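Local coordinates for protein putative NAD dependent dehydrogenase (Micromonospora echinospora, PDB 6NOR) that binds NAD and is probably an oxidoreductase of the GFO/IDH/MocA family that takes part in the biosynthesis of gentamicin, at residues T75-A80 and A102-A107; D317-D322 and D326-T331. All blocks are in the same frame, centred on the assembly; numbering follows the deposited sequence.

Contact 1: T75-A80 and A102-A107; sequences TTLDEA and AAQVIA
L77 and V105 make the apolar part of this small contact, and Q104 meets L77 and D78 to make the rest of it. The hydrophobic evidence is one methyl pair: CD2 of L77 lies 4.3 Å from CG2 of V105, a loose van der Waals distance. In L77, CG anti to the backbone N (chi1 -180°) carries the branch on to CD2 at the partner helix. The same CD2 also abuts the amide of Q104, 3.5 Å from OE1, the two side chains arriving from opposite directions. The polar evidence is the approach of Q104 NE2 to D78 OD1 at 3.0 Å; the side chains meet at about a right angle, with amide and carboxylate planes 55° apart. An extended chain carries the amide of Q104 over from helix 98-107. With Q104 cut back to an alanine, D78 would probably lose its amide neighbour and L77 CD2 a packing partner. The two segments keep their backbones apart, L77 and V105 having CA atoms 8.7 Å apart, and bury 173 Å² in all. Within the Rossmann domain, V105 also packs on V112 of strand 111-114, while A80 rests on W53 and V55 of strand 49-55. The chemistry therefore implies a light bridge between two helices of the nucleotide-binding domain, in which reaching side chains do the work and the amide spans both an apolar and an acidic neighbour.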
ATOM      1  N   THR A  75     -15.505  46.227   5.941  1.00 26.96           N
ATOM      2  CA  THR A  75     -16.216  45.456   6.938  1.00 25.83           C
ATOM      3  C   THR A  75     -17.689  45.452   6.599  1.00 25.62           C
ATOM      4  O   THR A  75     -18.487  44.814   7.263  1.00 32.37           O
ATOM      5  CB  THR A  75     -16.002  46.015   8.354  1.00 24.66           C
ATOM      6  OG1 THR A  75     -16.373  47.392   8.376  1.00 27.35           O
ATOM      7  CG2 THR A  75     -14.551  45.907   8.751  1.00 23.59           C
ATOM      8  N   THR A  76     -18.037  46.144   5.530  1.00 26.44           N
ATOM      9  CA  THR A  76     -19.423  46.301   5.118  1.00 27.94           C
ATOM     10  C   THR A  76     -19.638  45.701   3.748  1.00 29.50           C
ATOM     11  O   THR A  76     -19.113  46.203   2.765  1.00 33.78           O
ATOM     12  CB  THR A  76     -19.833  47.793   5.052  1.00 34.34           C
ATOM     13  OG1 THR A  76     -19.438  48.461   6.252  1.00 38.45           O
ATOM     14  CG2 THR A  76     -21.322  47.937   4.853  1.00 34.77           C
ATOM     15  N   LEU A  77     -20.436  44.647   3.682  1.00 29.70           N
ATOM     16  CA  LEU A  77     -20.781  44.026   2.415  1.00 29.56           C
ATOM     17  C   LEU A  77     -21.321  45.043   1.408  1.00 36.39           C
ATOM     18  O   LEU A  77     -21.116  44.913   0.207  1.00 39.59           O
ATOM     19  CB  LEU A  77     -21.801  42.900   2.644  1.00 27.00           C
ATOM     20  CG  LEU A  77     -22.238  42.168   1.378  1.00 28.51           C
ATOM     21  CD1 LEU A  77     -21.040  41.485   0.739  1.00 25.71           C
ATOM     22  CD2 LEU A  77     -23.342  41.160   1.659  1.00 29.31           C
ATOM     23  N   ASP A  78     -21.991  46.074   1.906  1.00 39.07           N
ATOM     24  CA  ASP A  78     -22.635  47.049   1.039  1.00 39.15           C
ATOM     25  C   ASP A  78     -21.647  47.926   0.296  1.00 29.62           C
ATOM     26  O   ASP A  78     -21.942  48.399  -0.795  1.00 27.22           O
ATOM     27  CB  ASP A  78     -23.595  47.920   1.845  1.00 49.44           C
ATOM     28  CG  ASP A  78     -25.001  47.347   1.883  1.00 61.12           C
ATOM     29  OD1 ASP A  78     -25.423  46.752   0.866  1.00 67.21           O
ATOM     30  OD2 ASP A  78     -25.680  47.480   2.925  1.00 64.75           O
ATOM     31  N   GLU A  79     -20.478  48.146   0.881  1.00 29.39           N
ATOM     32  CA  GLU A  79     -19.469  48.944   0.216  1.00 32.98           C
ATOM     33  C   GLU A  79     -18.995  48.222  -1.053  1.00 32.69           C
ATOM     34  O   GLU A  79     -18.890  48.824  -2.118  1.00 36.31           O
ATOM     35  CB  GLU A  79     -18.301  49.239   1.156  1.00 34.17           C
ATOM     36  CG  GLU A  79     -17.303  50.212   0.571  1.00 38.25           C
ATOM     37  CD  GLU A  79     -16.267  50.688   1.569  1.00 44.98           C
ATOM     38  OE1 GLU A  79     -15.478  51.586   1.220  1.00 51.81           O
ATOM     39  OE2 GLU A  79     -16.233  50.168   2.698  1.00 46.26           O
ATOM     40  N   ALA A  80     -18.755  46.918  -0.940  1.00 30.23           N
ATOM     41  CA  ALA A  80     -18.309  46.118  -2.073  1.00 27.29           C
ATOM     42  C   ALA A  80     -19.391  45.997  -3.127  1.00 28.55           C
ATOM     43  O   ALA A  80     -19.096  45.925  -4.316  1.00 32.97           O
ATOM     44  CB  ALA A  80     -17.874  44.720  -1.610  1.00 25.41           C
ATOM     45  N   ALA A 102     -25.795  35.582   1.072  1.00 18.17           N
ATOM     46  CA  ALA A 102     -26.069  35.200  -0.313  1.00 19.75           C
ATOM     47  C   ALA A 102     -27.368  35.780  -0.815  1.00 20.38           C
ATOM     48  O   ALA A 102     -27.493  36.044  -1.999  1.00 22.26           O
ATOM     49  CB  ALA A 102     -26.099  33.686  -0.464  1.00 19.92           C
ATOM     50  N   ALA A 103     -28.343  35.958   0.075  1.00 22.32           N
ATOM     51  CA  ALA A 103     -29.627  36.534  -0.331  1.00 24.63           C
ATOM     52  C   ALA A 103     -29.448  37.999  -0.732  1.00 18.39           C
ATOM     53  O   ALA A 103     -30.059  38.477  -1.671  1.00 18.43           O
ATOM     54  CB  ALA A 103     -30.648  36.415   0.777  1.00 18.33           C
ATOM     55  N   GLN A 104     -28.587  38.697  -0.012  1.00 18.42           N
ATOM     56  CA  GLN A 104     -28.311  40.100  -0.303  1.00 26.96           C
ATOM     57  C   GLN A 104     -27.462  40.264  -1.580  1.00 24.34           C
ATOM     58  O   GLN A 104     -27.675  41.183  -2.359  1.00 25.53           O
ATOM     59  CB  GLN A 104     -27.614  40.742   0.885  1.00 31.81           C
ATOM     60  CG  GLN A 104     -27.339  42.213   0.728  1.00 41.55           C
ATOM     61  CD  GLN A 104     -26.562  42.777   1.899  1.00 48.48           C
ATOM     62  OE1 GLN A 104     -26.467  42.149   2.963  1.00 46.95           O
ATOM     63  NE2 GLN A 104     -25.996  43.967   1.709  1.00 45.11           N
ATOM     64  N   VAL A 105     -26.510  39.365  -1.791  1.00 18.41           N
ATOM     65  CA  VAL A 105     -25.690  39.390  -2.996  1.00 18.39           C
ATOM     66  C   VAL A 105     -26.538  39.135  -4.230  1.00 20.86           C
ATOM     67  O   VAL A 105     -26.382  39.779  -5.250  1.00 27.10           O
ATOM     68  CB  VAL A 105     -24.561  38.334  -2.929  1.00 18.86           C
ATOM     69  CG1 VAL A 105     -23.889  38.175  -4.278  1.00 18.75           C
ATOM     70  CG2 VAL A 105     -23.544  38.722  -1.869  1.00 18.30           C
ATOM     71  N   ILE A 106     -27.444  38.178  -4.118  1.00 21.86           N
ATOM     72  CA  ILE A 106     -28.344  37.842  -5.193  1.00 18.34           C
ATOM     73  C   ILE A 106     -29.318  38.981  -5.475  1.00 23.66           C
ATOM     74  O   ILE A 106     -29.598  39.291  -6.614  1.00 18.49           O
ATOM     75  CB  ILE A 106     -29.105  36.555  -4.862  1.00 18.60           C
ATOM     76  CG1 ILE A 106     -28.155  35.359  -5.015  1.00 23.56           C
ATOM     77  CG2 ILE A 106     -30.322  36.391  -5.751  1.00 18.29           C
ATOM     78  CD1 ILE A 106     -28.711  34.069  -4.475  1.00 18.11           C
ATOM     79  N   ALA A 107     -29.819  39.614  -4.427  1.00 28.75           N
ATOM     80  CA  ALA A 107     -30.789  40.687  -4.598  1.00 25.62           C
ATOM     81  C   ALA A 107     -30.141  41.898  -5.283  1.00 28.51           C
ATOM     82  O   ALA A 107     -30.803  42.645  -5.999  1.00 28.77           O
ATOM     83  CB  ALA A 107     -31.386  41.077  -3.262  1.00 18.67           C
TER

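Contact 2: D317-D322 and D326-T331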
ATOM      1  N   ASP A 317     -13.545  26.349  -9.231  1.00 19.37           N
ATOM      2  CA  ASP A 317     -13.563  27.780  -9.445  1.00 17.52           C
ATOM      3  C   ASP A 317     -13.379  28.143 -10.908  1.00 17.53           C
ATOM      4  O   ASP A 317     -13.886  29.150 -11.343  1.00 23.12           O
ATOM      5  CB  ASP A 317     -12.516  28.450  -8.579  1.00 26.09           C
ATOM      6  CG  ASP A 317     -12.901  28.425  -7.114  1.00 30.52           C
ATOM      7  OD1 ASP A 317     -13.789  27.618  -6.771  1.00 35.45           O
ATOM      8  OD2 ASP A 317     -12.333  29.200  -6.318  1.00 31.04           O
ATOM      9  N   ARG A 318     -12.709  27.303 -11.679  1.00 18.92           N
ATOM     10  CA  ARG A 318     -12.605  27.583 -13.091  1.00 22.05           C
ATOM     11  C   ARG A 318     -13.962  27.393 -13.744  1.00 17.53           C
ATOM     12  O   ARG A 318     -14.381  28.182 -14.569  1.00 17.58           O
ATOM     13  CB  ARG A 318     -11.571  26.701 -13.776  1.00 31.26           C
ATOM     14  CG  ARG A 318     -11.393  27.078 -15.245  1.00 42.89           C
ATOM     15  CD  ARG A 318     -10.534  26.089 -15.997  1.00 54.89           C
ATOM     16  NE  ARG A 318      -9.242  25.859 -15.353  1.00 64.95           N
ATOM     17  CZ  ARG A 318      -8.820  24.669 -14.931  1.00 63.67           C
ATOM     18  NH1 ARG A 318      -9.594  23.599 -15.081  1.00 63.06           N
ATOM     19  NH2 ARG A 318      -7.628  24.544 -14.364  1.00 61.03           N
ATOM     20  N   GLN A 319     -14.662  26.348 -13.355  1.00 20.33           N
ATOM     21  CA  GLN A 319     -15.961  26.093 -13.935  1.00 18.71           C
ATOM     22  C   GLN A 319     -17.021  27.090 -13.479  1.00 22.34           C
ATOM     23  O   GLN A 319     -17.951  27.377 -14.216  1.00 23.81           O
ATOM     24  CB  GLN A 319     -16.397  24.680 -13.608  1.00 21.40           C
ATOM     25  CG  GLN A 319     -15.588  23.690 -14.380  1.00 32.98           C
ATOM     26  CD  GLN A 319     -16.180  22.320 -14.343  1.00 50.66           C
ATOM     27  OE1 GLN A 319     -17.405  22.155 -14.336  1.00 55.72           O
ATOM     28  NE2 GLN A 319     -15.315  21.311 -14.319  1.00 59.12           N
ATOM     29  N   VAL A 320     -16.887  27.616 -12.270  1.00 17.58           N
ATOM     30  CA  VAL A 320     -17.802  28.649 -11.819  1.00 17.64           C
ATOM     31  C   VAL A 320     -17.612  29.952 -12.613  1.00 17.70           C
ATOM     32  O   VAL A 320     -18.566  30.551 -13.086  1.00 25.54           O
ATOM     33  CB  VAL A 320     -17.624  28.921 -10.330  1.00 20.55           C
ATOM     34  CG1 VAL A 320     -18.342  30.174  -9.947  1.00 17.70           C
ATOM     35  CG2 VAL A 320     -18.145  27.731  -9.520  1.00 17.60           C
ATOM     36  N   VAL A 321     -16.366  30.357 -12.784  1.00 19.85           N
ATOM     37  CA  VAL A 321     -16.036  31.497 -13.605  1.00 17.75           C
ATOM     38  C   VAL A 321     -16.456  31.309 -15.073  1.00 17.77           C
ATOM     39  O   VAL A 321     -16.953  32.240 -15.690  1.00 26.04           O
ATOM     40  CB  VAL A 321     -14.542  31.794 -13.518  1.00 22.15           C
ATOM     41  CG1 VAL A 321     -14.138  32.857 -14.542  1.00 21.62           C
ATOM     42  CG2 VAL A 321     -14.183  32.232 -12.099  1.00 17.74           C
ATOM     43  N   ASP A 322     -16.289  30.108 -15.621  1.00 19.00           N
ATOM     44  CA  ASP A 322     -16.765  29.817 -16.967  1.00 22.65           C
ATOM     45  C   ASP A 322     -18.283  29.976 -17.063  1.00 23.17           C
ATOM     46  O   ASP A 322     -18.790  30.389 -18.092  1.00 25.03           O
ATOM     47  CB  ASP A 322     -16.381  28.398 -17.414  1.00 28.68           C
ATOM     48  CG  ASP A 322     -14.868  28.210 -17.590  1.00 42.34           C
ATOM     49  OD1 ASP A 322     -14.121  29.213 -17.705  1.00 43.11           O
ATOM     50  OD2 ASP A 322     -14.430  27.039 -17.616  1.00 50.05           O
ATOM     51  N   ASP A 326     -19.054  32.924 -19.571  1.00 39.23           N
ATOM     52  CA  ASP A 326     -19.313  32.304 -20.872  1.00 40.00           C
ATOM     53  C   ASP A 326     -20.616  31.525 -20.892  1.00 37.71           C
ATOM     54  O   ASP A 326     -20.896  30.819 -21.854  1.00 34.84           O
ATOM     55  CB  ASP A 326     -18.166  31.362 -21.274  1.00 45.58           C
ATOM     56  CG  ASP A 326     -16.807  32.048 -21.281  1.00 54.70           C
ATOM     57  OD1 ASP A 326     -16.723  33.194 -21.774  1.00 60.38           O
ATOM     58  OD2 ASP A 326     -15.823  31.437 -20.800  1.00 52.61           O
ATOM     59  N   GLY A 327     -21.401  31.629 -19.827  1.00 38.25           N
ATOM     60  CA  GLY A 327     -22.659  30.903 -19.747  1.00 39.13           C
ATOM     61  C   GLY A 327     -22.543  29.386 -19.857  1.00 40.58           C
ATOM     62  O   GLY A 327     -23.523  28.699 -20.122  1.00 41.98           O
ATOM     63  N   ARG A 328     -21.344  28.855 -19.650  1.00 46.13           N
ATOM     64  CA  ARG A 328     -21.140  27.405 -19.692  1.00 49.11           C
ATOM     65  C   ARG A 328     -21.839  26.689 -18.521  1.00 49.47           C
ATOM     66  O   ARG A 328     -21.428  26.841 -17.377  1.00 47.76           O
ATOM     67  CB  ARG A 328     -19.647  27.096 -19.683  1.00 49.42           C
ATOM     68  CG  ARG A 328     -19.328  25.639 -19.836  1.00 52.59           C
ATOM     69  CD  ARG A 328     -17.990  25.320 -19.200  1.00 58.40           C
ATOM     70  NE  ARG A 328     -17.872  23.900 -18.899  1.00 64.69           N
ATOM     71  CZ  ARG A 328     -16.932  23.377 -18.122  1.00 69.79           C
ATOM     72  NH1 ARG A 328     -16.026  24.167 -17.565  1.00 72.14           N
ATOM     73  NH2 ARG A 328     -16.901  22.066 -17.905  1.00 69.39           N
ATOM     74  N   PRO A 329     -22.894  25.906 -18.806  1.00 51.66           N
ATOM     75  CA  PRO A 329     -23.741  25.334 -17.748  1.00 48.54           C
ATOM     76  C   PRO A 329     -22.959  24.408 -16.836  1.00 41.34           C
ATOM     77  O   PRO A 329     -22.099  23.670 -17.298  1.00 42.55           O
ATOM     78  CB  PRO A 329     -24.810  24.569 -18.524  1.00 52.35           C
ATOM     79  CG  PRO A 329     -24.153  24.230 -19.819  1.00 54.56           C
ATOM     80  CD  PRO A 329     -23.251  25.390 -20.137  1.00 55.05           C
ATOM     81  N   MET A 330     -23.221  24.471 -15.541  1.00 35.80           N
ATOM     82  CA  MET A 330     -22.405  23.706 -14.610  1.00 33.14           C
ATOM     83  C   MET A 330     -22.845  22.254 -14.487  1.00 26.20           C
ATOM     84  O   MET A 330     -24.008  21.915 -14.672  1.00 23.48           O
ATOM     85  CB  MET A 330     -22.392  24.372 -13.237  1.00 31.31           C
ATOM     86  CG  MET A 330     -21.454  25.565 -13.174  1.00 28.65           C
ATOM     87  SD  MET A 330     -21.657  26.499 -11.682  1.00 28.23           S
ATOM     88  CE  MET A 330     -20.680  25.517 -10.583  1.00 31.22           C
ATOM     89  N   THR A 331     -21.874  21.403 -14.197  1.00 28.17           N
ATOM     90  CA  THR A 331     -22.109  19.998 -13.934  1.00 28.90           C
ATOM     91  C   THR A 331     -22.910  19.801 -12.654  1.00 25.54           C
ATOM     92  O   THR A 331     -23.836  19.012 -12.595  1.00 26.04           O
ATOM     93  CB  THR A 331     -20.787  19.262 -13.813  1.00 34.17           C
ATOM     94  OG1 THR A 331     -20.018  19.476 -15.005  1.00 36.01           O
ATOM     95  CG2 THR A 331     -21.016  17.768 -13.544  1.00 33.07           C
TER
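D322 and R328 join the end of helix 313-326 to the chain that leaves it. The firm part begins at the backbone: D326 N donates to D322 O at 2.9 Å, and R328 N adds a weak bond to the same oxygen. G327, with positive phi, turns the chain out of the helix between these two donors. Next to the backbone bonds, V320 CG2 meets M330 CE at 3.5 Å; the methionine chain bends at its last torsion (chi3 82°), bringing the methyl toward the valine although its CB does not point there. D322 is buried, and its OD1 is paired with R48 in a salt bridge, which probably offsets the nearby carboxylate of D326, whose OD2 lies 4.2 Å from that OD1.

The looser, exposed side belongs to the arginine. R328 runs extended beside D322, and its NH1 reaches OD2 at 3.3 Å, a long salt bridge with an N-H...O angle of 136°. That oxygen sits at the guanidinium edge and uses its anti lone pair, so the two charged groups meet singly instead of as a paired fork. Q319 flanks the same guanidinium, CG being 3.3 Å from NH1, with amide and guanidinium planes 37° apart. Farther along, Q319 OE1 and T331 OG1 are 3.8 Å apart, too far for a firm polar link.

Around the contact, V320 and M330 both touch A140 of strand 139-141, at the edge of the parallel sheet within the chain. Y147 touches Q319 and M330, while D317 and V321 lean on helix 34-44.

In the fold
From the N terminus, the chain first forms contact 1, where 75-80 and 102-107 close a loop holding strand 86-91. The two helices it brings together follow strands 72-74 and 86-91 of the parallel sheet. Contact 2 comes much later, after most strands of the mixed sheet, and its closure is short: three residues separate 317-322 from 326-331, where helix 313-326 gives way to the loop before helix 334-353. The contacts are in series, neither nesting nor crossing, and the nearest atoms of contact 1 and contact 2 are about 11 Å apart. Contact 1 ties neighbouring helices within the Rossmann domain, whereas contact 2 sets a late helix end against strand 139-141 of that same sheet.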